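Local coordinates for transcription regulator AsnC/Lrp ligand binding domain-containing protein (PDB 2ZBC) that binds isoleucine as a stand-alone RAM module of the Lrp/AsnC family, and probably helps regulate amino-acid metabolism, at residues V28-V33 / V41-A46. Residues are numbered along the deposited sequence; the frame is centred on the assembly and turned at random.
Sequences VTEVHV and VVKVEA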
ATOM      1  N   VAL A  28      18.656  19.726  -5.294  1.00 17.93           N
ATOM      2  CA  VAL A  28      18.817  18.493  -4.571  1.00 18.13           C
ATOM      3  C   VAL A  28      19.935  18.703  -3.562  1.00 17.78           C
ATOM      4  O   VAL A  28      21.088  18.749  -3.961  1.00 19.01           O
ATOM      5  CB  VAL A  28      19.192  17.339  -5.536  1.00 16.86           C
ATOM      6  CG1 VAL A  28      19.644  16.167  -4.763  1.00 18.09           C
ATOM      7  CG2 VAL A  28      18.036  16.993  -6.375  1.00 18.45           C
ATOM      8  N   THR A  29      19.600  18.871  -2.278  1.00 16.81           N
ATOM      9  CA  THR A  29      20.577  19.066  -1.237  1.00 16.67           C
ATOM     10  C   THR A  29      21.080  17.780  -0.629  1.00 16.47           C
ATOM     11  O   THR A  29      22.196  17.773  -0.038  1.00 14.91           O
ATOM     12  CB  THR A  29      20.066  19.962  -0.136  1.00 16.83           C
ATOM     13  OG1 THR A  29      18.974  19.317   0.543  1.00 16.12           O
ATOM     14  CG2 THR A  29      19.469  21.254  -0.760  1.00 17.11           C
ATOM     15  N   GLU A  30      20.295  16.686  -0.783  1.00 15.06           N
ATOM     16  CA  GLU A  30      20.831  15.353  -0.502  1.00 14.80           C
ATOM     17  C   GLU A  30      20.159  14.333  -1.406  1.00 13.34           C
ATOM     18  O   GLU A  30      19.003  14.495  -1.828  1.00 13.90           O
ATOM     19  CB  GLU A  30      20.562  14.781   0.917  1.00 17.12           C
ATOM     20  CG  GLU A  30      20.418  15.746   2.010  1.00 22.59           C
ATOM     21  CD  GLU A  30      19.940  15.109   3.305  1.00 25.05           C
ATOM     22  OE1 GLU A  30      19.978  13.831   3.558  1.00 20.33           O
ATOM     23  OE2 GLU A  30      19.601  15.992   4.093  1.00 20.42           O
ATOM     24  N   VAL A  31      20.850  13.220  -1.556  1.00 13.73           N
ATOM     25  CA  VAL A  31      20.305  12.126  -2.396  1.00 13.19           C
ATOM     26  C   VAL A  31      20.948  10.829  -1.929  1.00 12.78           C
ATOM     27  O   VAL A  31      22.146  10.743  -1.654  1.00 13.20           O
ATOM     28  CB  VAL A  31      20.491  12.440  -3.893  1.00 14.28           C
ATOM     29  CG1 VAL A  31      21.936  12.756  -4.248  1.00 14.76           C
ATOM     30  CG2 VAL A  31      19.985  11.350  -4.804  1.00 14.81           C
ATOM     31  N   HIS A  32      20.122   9.798  -1.805  1.00 11.83           N
ATOM     32  CA  HIS A  32      20.587   8.541  -1.264  1.00 12.49           C
ATOM     33  C   HIS A  32      19.885   7.416  -1.996  1.00 12.23           C
ATOM     34  O   HIS A  32      18.670   7.458  -2.076  1.00 14.83           O
ATOM     35  CB  HIS A  32      20.225   8.433   0.247  1.00 12.01           C
ATOM     36  CG  HIS A  32      20.499   9.671   1.084  1.00 14.15           C
ATOM     37  ND1 HIS A  32      21.739   9.939   1.633  1.00 17.94           N
ATOM     38  CD2 HIS A  32      19.685  10.651   1.527  1.00 16.98           C
ATOM     39  CE1 HIS A  32      21.682  11.075   2.314  1.00 20.14           C
ATOM     40  NE2 HIS A  32      20.451  11.541   2.257  1.00 17.28           N
ATOM     41  N   VAL A  33      20.578   6.358  -2.430  1.00 11.74           N
ATOM     42  CA  VAL A  33      19.823   5.124  -2.828  1.00 11.12           C
ATOM     43  C   VAL A  33      19.618   4.339  -1.535  1.00 11.30           C
ATOM     44  O   VAL A  33      20.503   4.285  -0.648  1.00 11.17           O
ATOM     45  CB  VAL A  33      20.612   4.256  -3.854  1.00  9.59           C
ATOM     46  CG1 VAL A  33      19.937   2.976  -4.347  1.00 14.26           C
ATOM     47  CG2 VAL A  33      20.962   5.053  -5.066  1.00 14.75           C
ATOM     48  N   VAL A  41      15.921   8.577  -2.150  1.00 13.32           N
ATOM     49  CA  VAL A  41      15.337   9.590  -1.245  1.00 14.35           C
ATOM     50  C   VAL A  41      16.101  10.838  -1.588  1.00 14.29           C
ATOM     51  O   VAL A  41      17.299  10.821  -1.585  1.00 16.65           O
ATOM     52  CB  VAL A  41      15.506   9.258   0.245  1.00 13.90           C
ATOM     53  CG1 VAL A  41      15.044  10.458   1.085  1.00 15.28           C
ATOM     54  CG2 VAL A  41      14.862   8.002   0.629  1.00 13.33           C
ATOM     55  N   VAL A  42      15.419  11.904  -1.952  1.00 15.60           N
ATOM     56  CA  VAL A  42      16.083  13.184  -2.147  1.00 16.86           C
ATOM     57  C   VAL A  42      15.493  14.225  -1.217  1.00 15.15           C
ATOM     58  O   VAL A  42      14.292  14.186  -0.912  1.00 15.67           O
ATOM     59  CB  VAL A  42      15.972  13.727  -3.599  1.00 19.14           C
ATOM     60  CG1 VAL A  42      16.840  12.930  -4.570  1.00 25.04           C
ATOM     61  CG2 VAL A  42      14.632  13.783  -4.068  1.00 20.62           C
ATOM     62  N   LYS A  43      16.325  15.111  -0.718  1.00 14.02           N
ATOM     63  CA  LYS A  43      15.821  16.364  -0.122  1.00 15.20           C
ATOM     64  C   LYS A  43      15.882  17.456  -1.164  1.00 14.57           C
ATOM     65  O   LYS A  43      16.900  17.656  -1.821  1.00 15.58           O
ATOM     66  CB  LYS A  43      16.625  16.718   1.114  1.00 13.96           C
ATOM     67  CG  LYS A  43      15.929  17.805   1.981  1.00 17.49           C
ATOM     68  CD  LYS A  43      16.478  17.680   3.411  1.00 23.19           C
ATOM     69  CE  LYS A  43      16.823  18.983   4.007  1.00 27.21           C
ATOM     70  NZ  LYS A  43      15.728  19.893   4.017  1.00 29.40           N
ATOM     71  N   VAL A  44      14.789  18.166  -1.360  1.00 15.07           N
ATOM     72  CA  VAL A  44      14.729  19.196  -2.359  1.00 15.77           C
ATOM     73  C   VAL A  44      14.510  20.490  -1.626  1.00 17.72           C
ATOM     74  O   VAL A  44      13.693  20.542  -0.774  1.00 15.72           O
ATOM     75  CB  VAL A  44      13.566  18.989  -3.308  1.00 16.31           C
ATOM     76  CG1 VAL A  44      13.403  20.182  -4.218  1.00 15.98           C
ATOM     77  CG2 VAL A  44      13.753  17.718  -4.075  1.00 15.81           C
ATOM     78  N   GLU A  45      15.323  21.484  -1.906  1.00 17.87           N
ATOM     79  CA  GLU A  45      15.097  22.851  -1.415  1.00 19.52           C
ATOM     80  C   GLU A  45      14.957  23.752  -2.626  1.00 18.91           C
ATOM     81  O   GLU A  45      15.846  23.780  -3.500  1.00 19.48           O
ATOM     82  CB  GLU A  45      16.299  23.273  -0.543  1.00 21.88           C
ATOM     83  CG  GLU A  45      16.271  24.716   0.023  1.00 28.23           C
ATOM     84  CD  GLU A  45      15.188  24.986   1.070  1.00 33.63           C
ATOM     85  OE1 GLU A  45      14.813  24.018   1.828  1.00 34.84           O
ATOM     86  OE2 GLU A  45      14.702  26.178   1.098  1.00 35.72           O
ATOM     87  N   ALA A  46      13.814  24.412  -2.771  1.00 17.44           N
ATOM     88  CA  ALA A  46      13.664  25.313  -3.861  1.00 16.20           C
ATOM     89  C   ALA A  46      13.240  26.695  -3.269  1.00 16.38           C
ATOM     90  O   ALA A  46      12.837  26.817  -2.109  1.00 15.61           O
ATOM     91  CB  ALA A  46      12.667  24.837  -4.863  1.00 15.99           C
TER
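Val31 and Val42 form the tight part of this contact: they face each other as an antiparallel non-hydrogen-bonded pair, their side chains lie side by side, and Val31 CG2 meets Val42 CG1 at 3.5 Å. CG2 of Val31 stands anti to the backbone N because chi1 is 54°, which places CG1 between the backbone N and the carbonyl carbon. Val28 adds a looser methyl contact, its CG1 4.3 Å from Val42 CG1. Phe19 and Leu22 of helix 15-22 pack on Val31, and Leu22 also on Val42, while Phe55 of helix 49-60 covers Val28. Paired backbone bonds close the His32-Val41 end, with His32 N to Val41 O and Val41 N to His32 O both at 3.0 Å. Farther along, Lys43 N donates to Glu30 O, but Lys43 O is taken by Thr29 N, not Glu30 N; the register slips by one residue between Val28 and Glu30, a beta bulge. Running antiparallel, their segment axes at 170°, strands 28-34 and 40-45 form a hairpin of the four-stranded antiparallel sheet of the ferredoxin-like RAM fold. On the opposite face, His32 NE2 donates to Glu30 OE1 over 2.7 Å; the oxygen offers its anti lone pair and lies in the imidazole plane, while ND1 bonds Ser79 of a second subunit. Glu30 OE2 only brushes the Lys43 chain, 3.6 Å from CD, and approaches the same carboxylate oxygen of Glu30 in that subunit, a closeness that may raise the affinity for a proton. With an alanine here in place of Glu30, His32 NE2 would probably lose its acceptor and the ring be less firmly oriented. Packing thins toward the exposed Glu45, whose CB touches Thr29 CG2 at 3.8 Å while its carboxylate leads away to Ser3.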